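Local coordinates for protein Bd3459 (Bdellovibrio bacteriovorus, PDB 5CEC) that is a predatory endopeptidase of the S13 D-Ala-D-Ala carboxypeptidase family, probably acting on cell-wall peptides, and is bound by the ankyrin-repeat immunity protein Bd3460, at residues Y326-S329 against D330-V334; I243-R246 against M247-S251; P162-T166 against V167-A171. The protein carries 1 engineered substitution. All blocks are in the same frame, centred on the assembly; numbering follows the deposited sequence.

In the fold
Along the chain the order is contact 3, contact 2, contact 1. The last two are neighbours, centres about 10 Å apart: contact 2 is most of helix 240-250, and contact 1 is the turn that leads into strand 333-334, an outermost strand of the six-stranded antiparallel sheet. The ammonium of K245 joins them, reaching the backbone carbonyls of S329 and M332. Contact 3 is the N-terminal end of helix 167-182, where T166 is the N-cap, at the surface, its centre about 24 Å from that of contact 2 and 33 Å from that of contact 1. Contacts 1 and 2 are interior; S251, ending contact 2, lies beside S70 and K357, consistent with the active site of this family.

Contact 1: residues Y326-S329 against D330-V334; sequences YDLS and DVMAV
D327 and D330 are tied to each other twice at the start of this turn. D327 N donates to D330 OD2 at 2.8 Å, almost straight (172°), meeting the carboxylate on its anti side; in return D330 N donates to D327 O at 2.9 Å. The carboxylate can fold back this way because D330 CG stands beside its own backbone N (chi1 -63°). Its other oxygen, OD1, takes a water that also donates to S329 OG, and bonds Q424 as well, so both oxygens are occupied. L328 O accepts from two amides, V331 N at 3.0 Å and M332 N at 2.9 Å. The result is two overlapping type I beta turns, extended by an i to i+4 bond.

Packing adds the rest. The D330 carboxylate crosses the Y326 ring steeply, planes 69° apart, with OD2 3.5 Å from Y326 CD1. S329 CB rests on V334 CG2 at 3.6 Å, and L328 CD2 lies 4.2 Å from M332 SD.

The turn is wedged between helices. L328 and V331 lean on helix 307-322, V331 also packs on helix 240-250, where N248 holds its carbonyl, and A333 pairs through its backbone with A356 of strand 354-361, against which M332 and V334 also lie.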
loop_
_atom_site.group_PDB
_atom_site.type_symbol
_atom_site.label_atom_id
_atom_site.label_comp_id
_atom_site.label_asym_id
_atom_site.label_seq_id
_atom_site.Cartn_x
_atom_site.Cartn_y
_atom_site.Cartn_z
ATOM N N TYR A 326 -19.929 -9.754 -1.051
ATOM C CA TYR A 326 -18.711 -9.058 -1.403
ATOM C C TYR A 326 -17.652 -10.024 -1.932
ATOM O O TYR A 326 -17.755 -11.238 -1.748
ATOM C CB TYR A 326 -18.144 -8.274 -0.232
ATOM C CG TYR A 326 -19.057 -7.183 0.270
ATOM C CD1 TYR A 326 -19.489 -6.188 -0.593
ATOM C CD2 TYR A 326 -19.414 -7.092 1.611
ATOM C CE1 TYR A 326 -20.299 -5.166 -0.151
ATOM C CE2 TYR A 326 -20.205 -6.050 2.074
ATOM C CZ TYR A 326 -20.655 -5.091 1.179
ATOM O OH TYR A 326 -21.434 -4.018 1.554
ATOM N N ASP A 327 -16.639 -9.452 -2.578
ATOM C CA ASP A 327 -15.512 -10.169 -3.174
ATOM C C ASP A 327 -14.211 -9.660 -2.498
ATOM O O ASP A 327 -14.198 -8.617 -1.792
ATOM C CB ASP A 327 -15.365 -9.816 -4.690
ATOM C CG ASP A 327 -16.547 -10.253 -5.549
ATOM O OD1 ASP A 327 -17.263 -11.188 -5.199
ATOM O OD2 ASP A 327 -16.722 -9.655 -6.624
ATOM N N LEU A 328 -13.106 -10.371 -2.712
ATOM C CA LEU A 328 -11.821 -9.903 -2.179
ATOM C C LEU A 328 -11.511 -8.477 -2.671
ATOM O O LEU A 328 -10.924 -7.686 -1.929
ATOM C CB LEU A 328 -10.693 -10.871 -2.509
ATOM C CG LEU A 328 -10.673 -12.207 -1.751
ATOM C CD1 LEU A 328 -9.611 -13.126 -2.276
ATOM C CD2 LEU A 328 -10.495 -11.983 -0.252
ATOM N N SER A 329 -11.950 -8.134 -3.893
ATOM C CA SER A 329 -11.727 -6.784 -4.445
ATOM C C SER A 329 -12.465 -5.658 -3.701
ATOM O O SER A 329 -12.202 -4.503 -3.954
ATOM C CB SER A 329 -12.127 -6.744 -5.908
ATOM O OG SER A 329 -13.515 -7.008 -6.033
ATOM N N ASP A 330 -13.392 -6.011 -2.806
ATOM C CA ASP A 330 -13.998 -5.018 -1.938
ATOM C C ASP A 330 -13.145 -4.594 -0.762
ATOM O O ASP A 330 -13.426 -3.611 -0.125
ATOM C CB ASP A 330 -15.394 -5.459 -1.510
ATOM C CG ASP A 330 -16.328 -5.584 -2.692
ATOM O OD1 ASP A 330 -16.485 -4.592 -3.419
ATOM O OD2 ASP A 330 -16.894 -6.662 -2.905
ATOM N N VAL A 331 -12.091 -5.358 -0.477
ATOM C CA VAL A 331 -11.196 -5.029 0.624
ATOM C C VAL A 331 -9.699 -5.078 0.297
ATOM O O VAL A 331 -8.899 -4.666 1.125
ATOM C CB VAL A 331 -11.461 -5.897 1.875
ATOM C CG1 VAL A 331 -12.903 -5.727 2.357
ATOM C CG2 VAL A 331 -11.125 -7.357 1.630
ATOM N N MET A 332 -9.341 -5.551 -0.885
ATOM C CA MET A 332 -7.943 -5.702 -1.316
ATOM C C MET A 332 -7.781 -5.160 -2.717
ATOM O O MET A 332 -8.762 -5.009 -3.461
ATOM C CB MET A 332 -7.490 -7.166 -1.338
ATOM C CG MET A 332 -7.261 -7.738 0.033
ATOM S SD MET A 332 -7.077 -9.529 0.047
ATOM C CE MET A 332 -5.551 -9.647 -0.863
ATOM N N ALA A 333 -6.550 -4.749 -3.036
ATOM C CA ALA A 333 -6.264 -4.011 -4.262
ATOM C C ALA A 333 -6.274 -4.924 -5.480
ATOM O O ALA A 333 -5.862 -6.083 -5.410
ATOM C CB ALA A 333 -4.914 -3.352 -4.142
ATOM N N VAL A 334 -6.684 -4.371 -6.609
ATOM C CA VAL A 334 -6.762 -5.065 -7.889
ATOM C C VAL A 334 -5.649 -4.552 -8.804
ATOM O O VAL A 334 -5.525 -3.334 -9.078
ATOM C CB VAL A 334 -8.137 -4.889 -8.552
ATOM C CG1 VAL A 334 -8.184 -5.632 -9.872
ATOM C CG2 VAL A 334 -9.224 -5.398 -7.620
HETATM O O HOH W 1 -15.577 -5.224 -6.005
#

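Contact 2: residues I243-R246 against M247-S251; sequences ILKR and MNNQS. With SO4 (sulfate ion), chain D; SO4 (sulfate ion), chain C.
K245 O accepts twice across one turn of helix 240-250, from N249 N (2.9 Å) and from a water (2.8 Å) that also donates to N249 OD1. N249 ND2 is linked to R246 NH1 through a second water, which accepts from both.

R246 and Q250 form a flat stack. Their guanidinium and amide planes lie 13° apart, with Q250 NE2 over the centre of the guanidinium, 3.2 Å from R246 CZ. The bend at chi2 (60°) folds R246 back over Q250. At the guanidinium edge R246 NH1 reaches O2 (3.0 Å) and R246 NH2 reaches O3 (2.9 Å) of a sulfate, probably from the crystallisation liquor. E152 takes NE in a salt bridge and its carbonyl holds Q250 NE2, while Q250 OE1 accepts from N252 ND2.

S251 leaves the helix with positive phi, and its OG binds another sulfate. Weak bonds to S70 and K357 are consistent with the SxN serine of this enzyme clan.

L244 and M247, side by side, face helices 72-84 and 253-262. K245 NZ bonds the S329 and M332 carbonyls at the entry to strand 333-334, Y421 OH, and D338 in a salt bridge.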
loop_
_atom_site.group_PDB
_atom_site.type_symbol
_atom_site.label_atom_id
_atom_site.label_comp_id
_atom_site.label_asym_id
_atom_site.label_seq_id
_atom_site.Cartn_x
_atom_site.Cartn_y
_atom_site.Cartn_z
ATOM N N ILE A 243 -12.688 1.220 4.729
ATOM C CA ILE A 243 -11.489 1.450 5.552
ATOM C C ILE A 243 -10.414 0.409 5.218
ATOM O O ILE A 243 -9.223 0.725 5.052
ATOM C CB ILE A 243 -11.842 1.443 7.058
ATOM C CG1 ILE A 243 -12.769 2.631 7.365
ATOM C CG2 ILE A 243 -10.555 1.454 7.924
ATOM C CD1 ILE A 243 -13.374 2.549 8.747
ATOM N N LEU A 244 -10.848 -0.844 5.123
ATOM C CA LEU A 244 -9.948 -1.945 4.757
ATOM C C LEU A 244 -9.382 -1.791 3.346
ATOM O O LEU A 244 -8.186 -1.974 3.121
ATOM C CB LEU A 244 -10.650 -3.302 4.902
ATOM C CG LEU A 244 -11.023 -3.665 6.334
ATOM C CD1 LEU A 244 -11.990 -4.823 6.332
ATOM C CD2 LEU A 244 -9.833 -4.002 7.204
ATOM N N LYS A 245 -10.247 -1.399 2.404
ATOM C CA LYS A 245 -9.792 -1.142 1.034
ATOM C C LYS A 245 -8.693 -0.072 1.024
ATOM O O LYS A 245 -7.654 -0.249 0.368
ATOM C CB LYS A 245 -10.957 -0.698 0.148
ATOM C CG LYS A 245 -10.621 -0.499 -1.315
ATOM C CD LYS A 245 -10.548 -1.777 -2.097
ATOM C CE LYS A 245 -10.052 -1.513 -3.515
ATOM N NZ LYS A 245 -10.068 -2.714 -4.391
ATOM N N ARG A 246 -8.930 1.035 1.734
ATOM C CA ARG A 246 -7.908 2.097 1.805
ATOM C C ARG A 246 -6.608 1.526 2.400
ATOM O O ARG A 246 -5.517 1.729 1.856
ATOM C CB ARG A 246 -8.411 3.254 2.629
ATOM C CG ARG A 246 -7.467 4.430 2.713
ATOM C CD ARG A 246 -7.143 5.035 1.361
ATOM N NE ARG A 246 -6.580 6.374 1.498
ATOM C CZ ARG A 246 -5.959 7.031 0.526
ATOM N NH1 ARG A 246 -5.664 6.462 -0.643
ATOM N NH2 ARG A 246 -5.587 8.266 0.761
ATOM N N MET A 247 -6.749 0.785 3.508
ATOM C CA MET A 247 -5.569 0.207 4.174
ATOM C C MET A 247 -4.771 -0.683 3.231
ATOM O O MET A 247 -3.534 -0.614 3.189
ATOM C CB MET A 247 -6.032 -0.589 5.376
ATOM C CG MET A 247 -4.907 -1.312 6.088
ATOM S SD MET A 247 -5.488 -2.373 7.442
ATOM C CE MET A 247 -6.220 -3.712 6.554
ATOM N N ASN A 248 -5.473 -1.572 2.537
ATOM C CA ASN A 248 -4.820 -2.558 1.688
ATOM C C ASN A 248 -4.387 -1.997 0.329
ATOM O O ASN A 248 -3.570 -2.616 -0.348
ATOM C CB ASN A 248 -5.687 -3.802 1.546
ATOM C CG ASN A 248 -5.745 -4.595 2.819
ATOM O OD1 ASN A 248 -4.746 -4.653 3.557
ATOM N ND2 ASN A 248 -6.905 -5.187 3.108
ATOM N N ASN A 249 -4.892 -0.817 -0.050
ATOM C CA ASN A 249 -4.383 -0.138 -1.245
ATOM C C ASN A 249 -3.027 0.513 -0.909
ATOM O O ASN A 249 -2.051 0.347 -1.670
ATOM C CB ASN A 249 -5.333 0.975 -1.723
ATOM C CG ASN A 249 -6.459 0.496 -2.609
ATOM O OD1 ASN A 249 -6.511 -0.645 -3.032
ATOM N ND2 ASN A 249 -7.394 1.409 -2.885
ATOM N N GLN A 250 -3.001 1.225 0.217
ATOM C CA GLN A 250 -1.824 2.009 0.621
ATOM C C GLN A 250 -0.762 1.154 1.297
ATOM O O GLN A 250 0.391 1.535 1.329
ATOM C CB GLN A 250 -2.237 3.068 1.632
ATOM C CG GLN A 250 -3.178 4.134 1.134
ATOM C CD GLN A 250 -3.314 5.197 2.171
ATOM O OE1 GLN A 250 -3.667 4.929 3.326
ATOM N NE2 GLN A 250 -3.035 6.428 1.783
ATOM N N SER A 251 -1.168 0.040 1.908
ATOM C CA SER A 251 -0.378 -0.691 2.898
ATOM C C SER A 251 -0.225 0.176 4.162
ATOM O O SER A 251 0.864 0.415 4.672
ATOM C CB SER A 251 0.957 -1.154 2.368
ATOM O OG SER A 251 1.391 -2.245 3.177
HETATM S S SO4 D . -3.877 9.376 -2.397
HETATM O O1 SO4 D . -3.614 10.177 -3.616
HETATM O O2 SO4 D . -4.224 7.982 -2.769
HETATM O O3 SO4 D . -4.920 9.976 -1.533
HETATM O O4 SO4 D . -2.598 9.281 -1.637
HETATM S S SO4 C . 4.223 -2.615 1.054
HETATM O O1 SO4 C . 4.461 -1.253 0.491
HETATM O O2 SO4 C . 5.280 -3.572 0.692
HETATM O O3 SO4 C . 4.024 -2.459 2.576
HETATM O O4 SO4 C . 2.919 -3.113 0.590
HETATM O O HOH W 2 -7.385 -2.556 -1.232
HETATM O O HOH W 3 -6.405 4.192 -2.201
#

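Contact 3: residues P162-T166 against V167-A171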
loop_
_atom_site.group_PDB
_atom_site.type_symbol
_atom_site.label_atom_id
_atom_site.label_comp_id
_atom_site.label_asym_id
_atom_site.label_seq_id
_atom_site.Cartn_x
_atom_site.Cartn_y
_atom_site.Cartn_z
ATOM N N PRO A 162 2.382 4.996 16.368
ATOM C CA PRO A 162 2.551 5.296 17.772
ATOM C C PRO A 162 1.711 4.372 18.628
ATOM O O PRO A 162 0.534 4.158 18.356
ATOM C CB PRO A 162 2.113 6.748 17.886
ATOM C CG PRO A 162 2.295 7.305 16.536
ATOM C CD PRO A 162 2.007 6.190 15.593
ATOM N N LYS A 163 2.338 3.790 19.634
ATOM C CA LYS A 163 1.684 2.895 20.569
ATOM C C LYS A 163 1.719 3.593 21.938
ATOM O O LYS A 163 2.776 3.718 22.556
ATOM C CB LYS A 163 2.393 1.541 20.578
ATOM C CG LYS A 163 1.695 0.491 21.430
ATOM C CD LYS A 163 2.208 -0.915 21.125
ATOM C CE LYS A 163 1.593 -1.966 22.039
ATOM N NZ LYS A 163 0.112 -1.804 22.201
ATOM N N TYR A 164 0.563 4.071 22.387
ATOM C CA TYR A 164 0.465 4.836 23.631
ATOM C C TYR A 164 0.288 3.880 24.804
ATOM O O TYR A 164 -0.714 3.163 24.917
ATOM C CB TYR A 164 -0.699 5.808 23.571
ATOM C CG TYR A 164 -0.597 6.760 22.389
ATOM C CD1 TYR A 164 0.450 7.670 22.275
ATOM C CD2 TYR A 164 -1.545 6.747 21.388
ATOM C CE1 TYR A 164 0.552 8.531 21.183
ATOM C CE2 TYR A 164 -1.457 7.591 20.299
ATOM C CZ TYR A 164 -0.419 8.491 20.194
ATOM O OH TYR A 164 -0.335 9.356 19.119
ATOM N N ASP A 165 1.248 3.916 25.698
ATOM C CA ASP A 165 1.273 2.980 26.815
ATOM C C ASP A 165 0.479 3.500 28.022
ATOM O O ASP A 165 0.204 2.740 28.944
ATOM C CB ASP A 165 2.718 2.628 27.185
ATOM C CG ASP A 165 3.558 2.173 25.968
ATOM O OD1 ASP A 165 3.292 1.114 25.360
ATOM O OD2 ASP A 165 4.512 2.884 25.613
ATOM N N THR A 166 0.067 4.771 27.990
ATOM C CA THR A 166 -0.851 5.313 28.985
ATOM C C THR A 166 -1.915 6.124 28.247
ATOM O O THR A 166 -1.675 6.663 27.163
ATOM C CB THR A 166 -0.173 6.224 30.029
ATOM O OG1 THR A 166 0.315 7.417 29.404
ATOM C CG2 THR A 166 0.988 5.523 30.738
ATOM N N VAL A 167 -3.085 6.204 28.843
ATOM C CA VAL A 167 -4.158 7.012 28.280
ATOM C C VAL A 167 -3.731 8.490 28.318
ATOM O O VAL A 167 -4.046 9.246 27.410
ATOM C CB VAL A 167 -5.505 6.735 28.989
ATOM C CG1 VAL A 167 -6.485 7.870 28.792
ATOM C CG2 VAL A 167 -6.121 5.454 28.444
ATOM N N GLU A 168 -2.959 8.882 29.327
ATOM C CA GLU A 168 -2.600 10.282 29.502
ATOM C C GLU A 168 -1.670 10.721 28.374
ATOM O O GLU A 168 -1.782 11.845 27.875
ATOM C CB GLU A 168 -1.978 10.536 30.884
ATOM C CG GLU A 168 -2.965 10.367 32.045
ATOM C CD GLU A 168 -3.470 8.922 32.275
ATOM O OE1 GLU A 168 -2.705 7.922 32.062
ATOM O OE2 GLU A 168 -4.661 8.791 32.665
ATOM N N GLN A 169 -0.795 9.816 27.930
ATOM C CA GLN A 169 0.068 10.099 26.807
ATOM C C GLN A 169 -0.772 10.289 25.554
ATOM O O GLN A 169 -0.607 11.281 24.867
ATOM C CB GLN A 169 1.061 8.969 26.588
ATOM C CG GLN A 169 2.076 9.218 25.492
ATOM C CD GLN A 169 3.041 8.043 25.357
ATOM O OE1 GLN A 169 2.672 6.876 25.584
ATOM N NE2 GLN A 169 4.298 8.343 25.035
ATOM N N GLN A 170 -1.681 9.355 25.283
ATOM C CA GLN A 170 -2.555 9.442 24.105
ATOM C C GLN A 170 -3.297 10.766 24.117
ATOM O O GLN A 170 -3.344 11.467 23.096
ATOM C CB GLN A 170 -3.551 8.297 24.076
ATOM C CG GLN A 170 -4.527 8.349 22.906
ATOM C CD GLN A 170 -5.531 7.234 23.014
ATOM O OE1 GLN A 170 -5.141 6.062 23.018
ATOM N NE2 GLN A 170 -6.807 7.573 23.167
ATOM N N ALA A 171 -3.917 11.081 25.265
ATOM C CA ALA A 171 -4.762 12.279 25.389
ATOM C C ALA A 171 -3.976 13.568 25.210
ATOM O O ALA A 171 -4.483 14.503 24.592
ATOM C CB ALA A 171 -5.485 12.304 26.738
#
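T166 is the N-cap of helix 167-182, and its partner is Q169, three residues on. T166 OG1 accepts from Q169 N at 3.0 Å, with an N-H...O angle of 152°; it does so from the torsion that puts OG1 between the backbone N and the carbonyl carbon (chi1 66°). T166 OG1 also sits 3.3 Å from Q169 CB. T166 O opens the helical bonding by accepting from Q170 N, a long bond of 3.3 Å.

Stretched out beyond CG, the Q169 side chain runs across T166 and brings Q169 OE1 to D165 N, 3.3 Å away, a second long bond whose donor lies close to the line of the amide C=O. The cap thus binds the first turn, and Q169 OE1 ties the loop back at D165. It is not a capping box, since the bonded amide belongs to D165.

Y164 packs on the aliphatic parts of Q169 and Q170. Q170 CA sits over one face of the Y164 ring, offset toward its rim (3.9 Å from the centroid, a CH-pi contact). Y164 CD1 also meets Q169 CG at 3.9 Å, while Q170 CG lies 3.7 Å from Y164 CD2.

Beyond this surface corner, Q170 NE2 bonds the carbonyl of E143, V167 and A171 pack on F218 of strand 212-218, and K163 makes a cation-pi contact with W261 of helix 253-262.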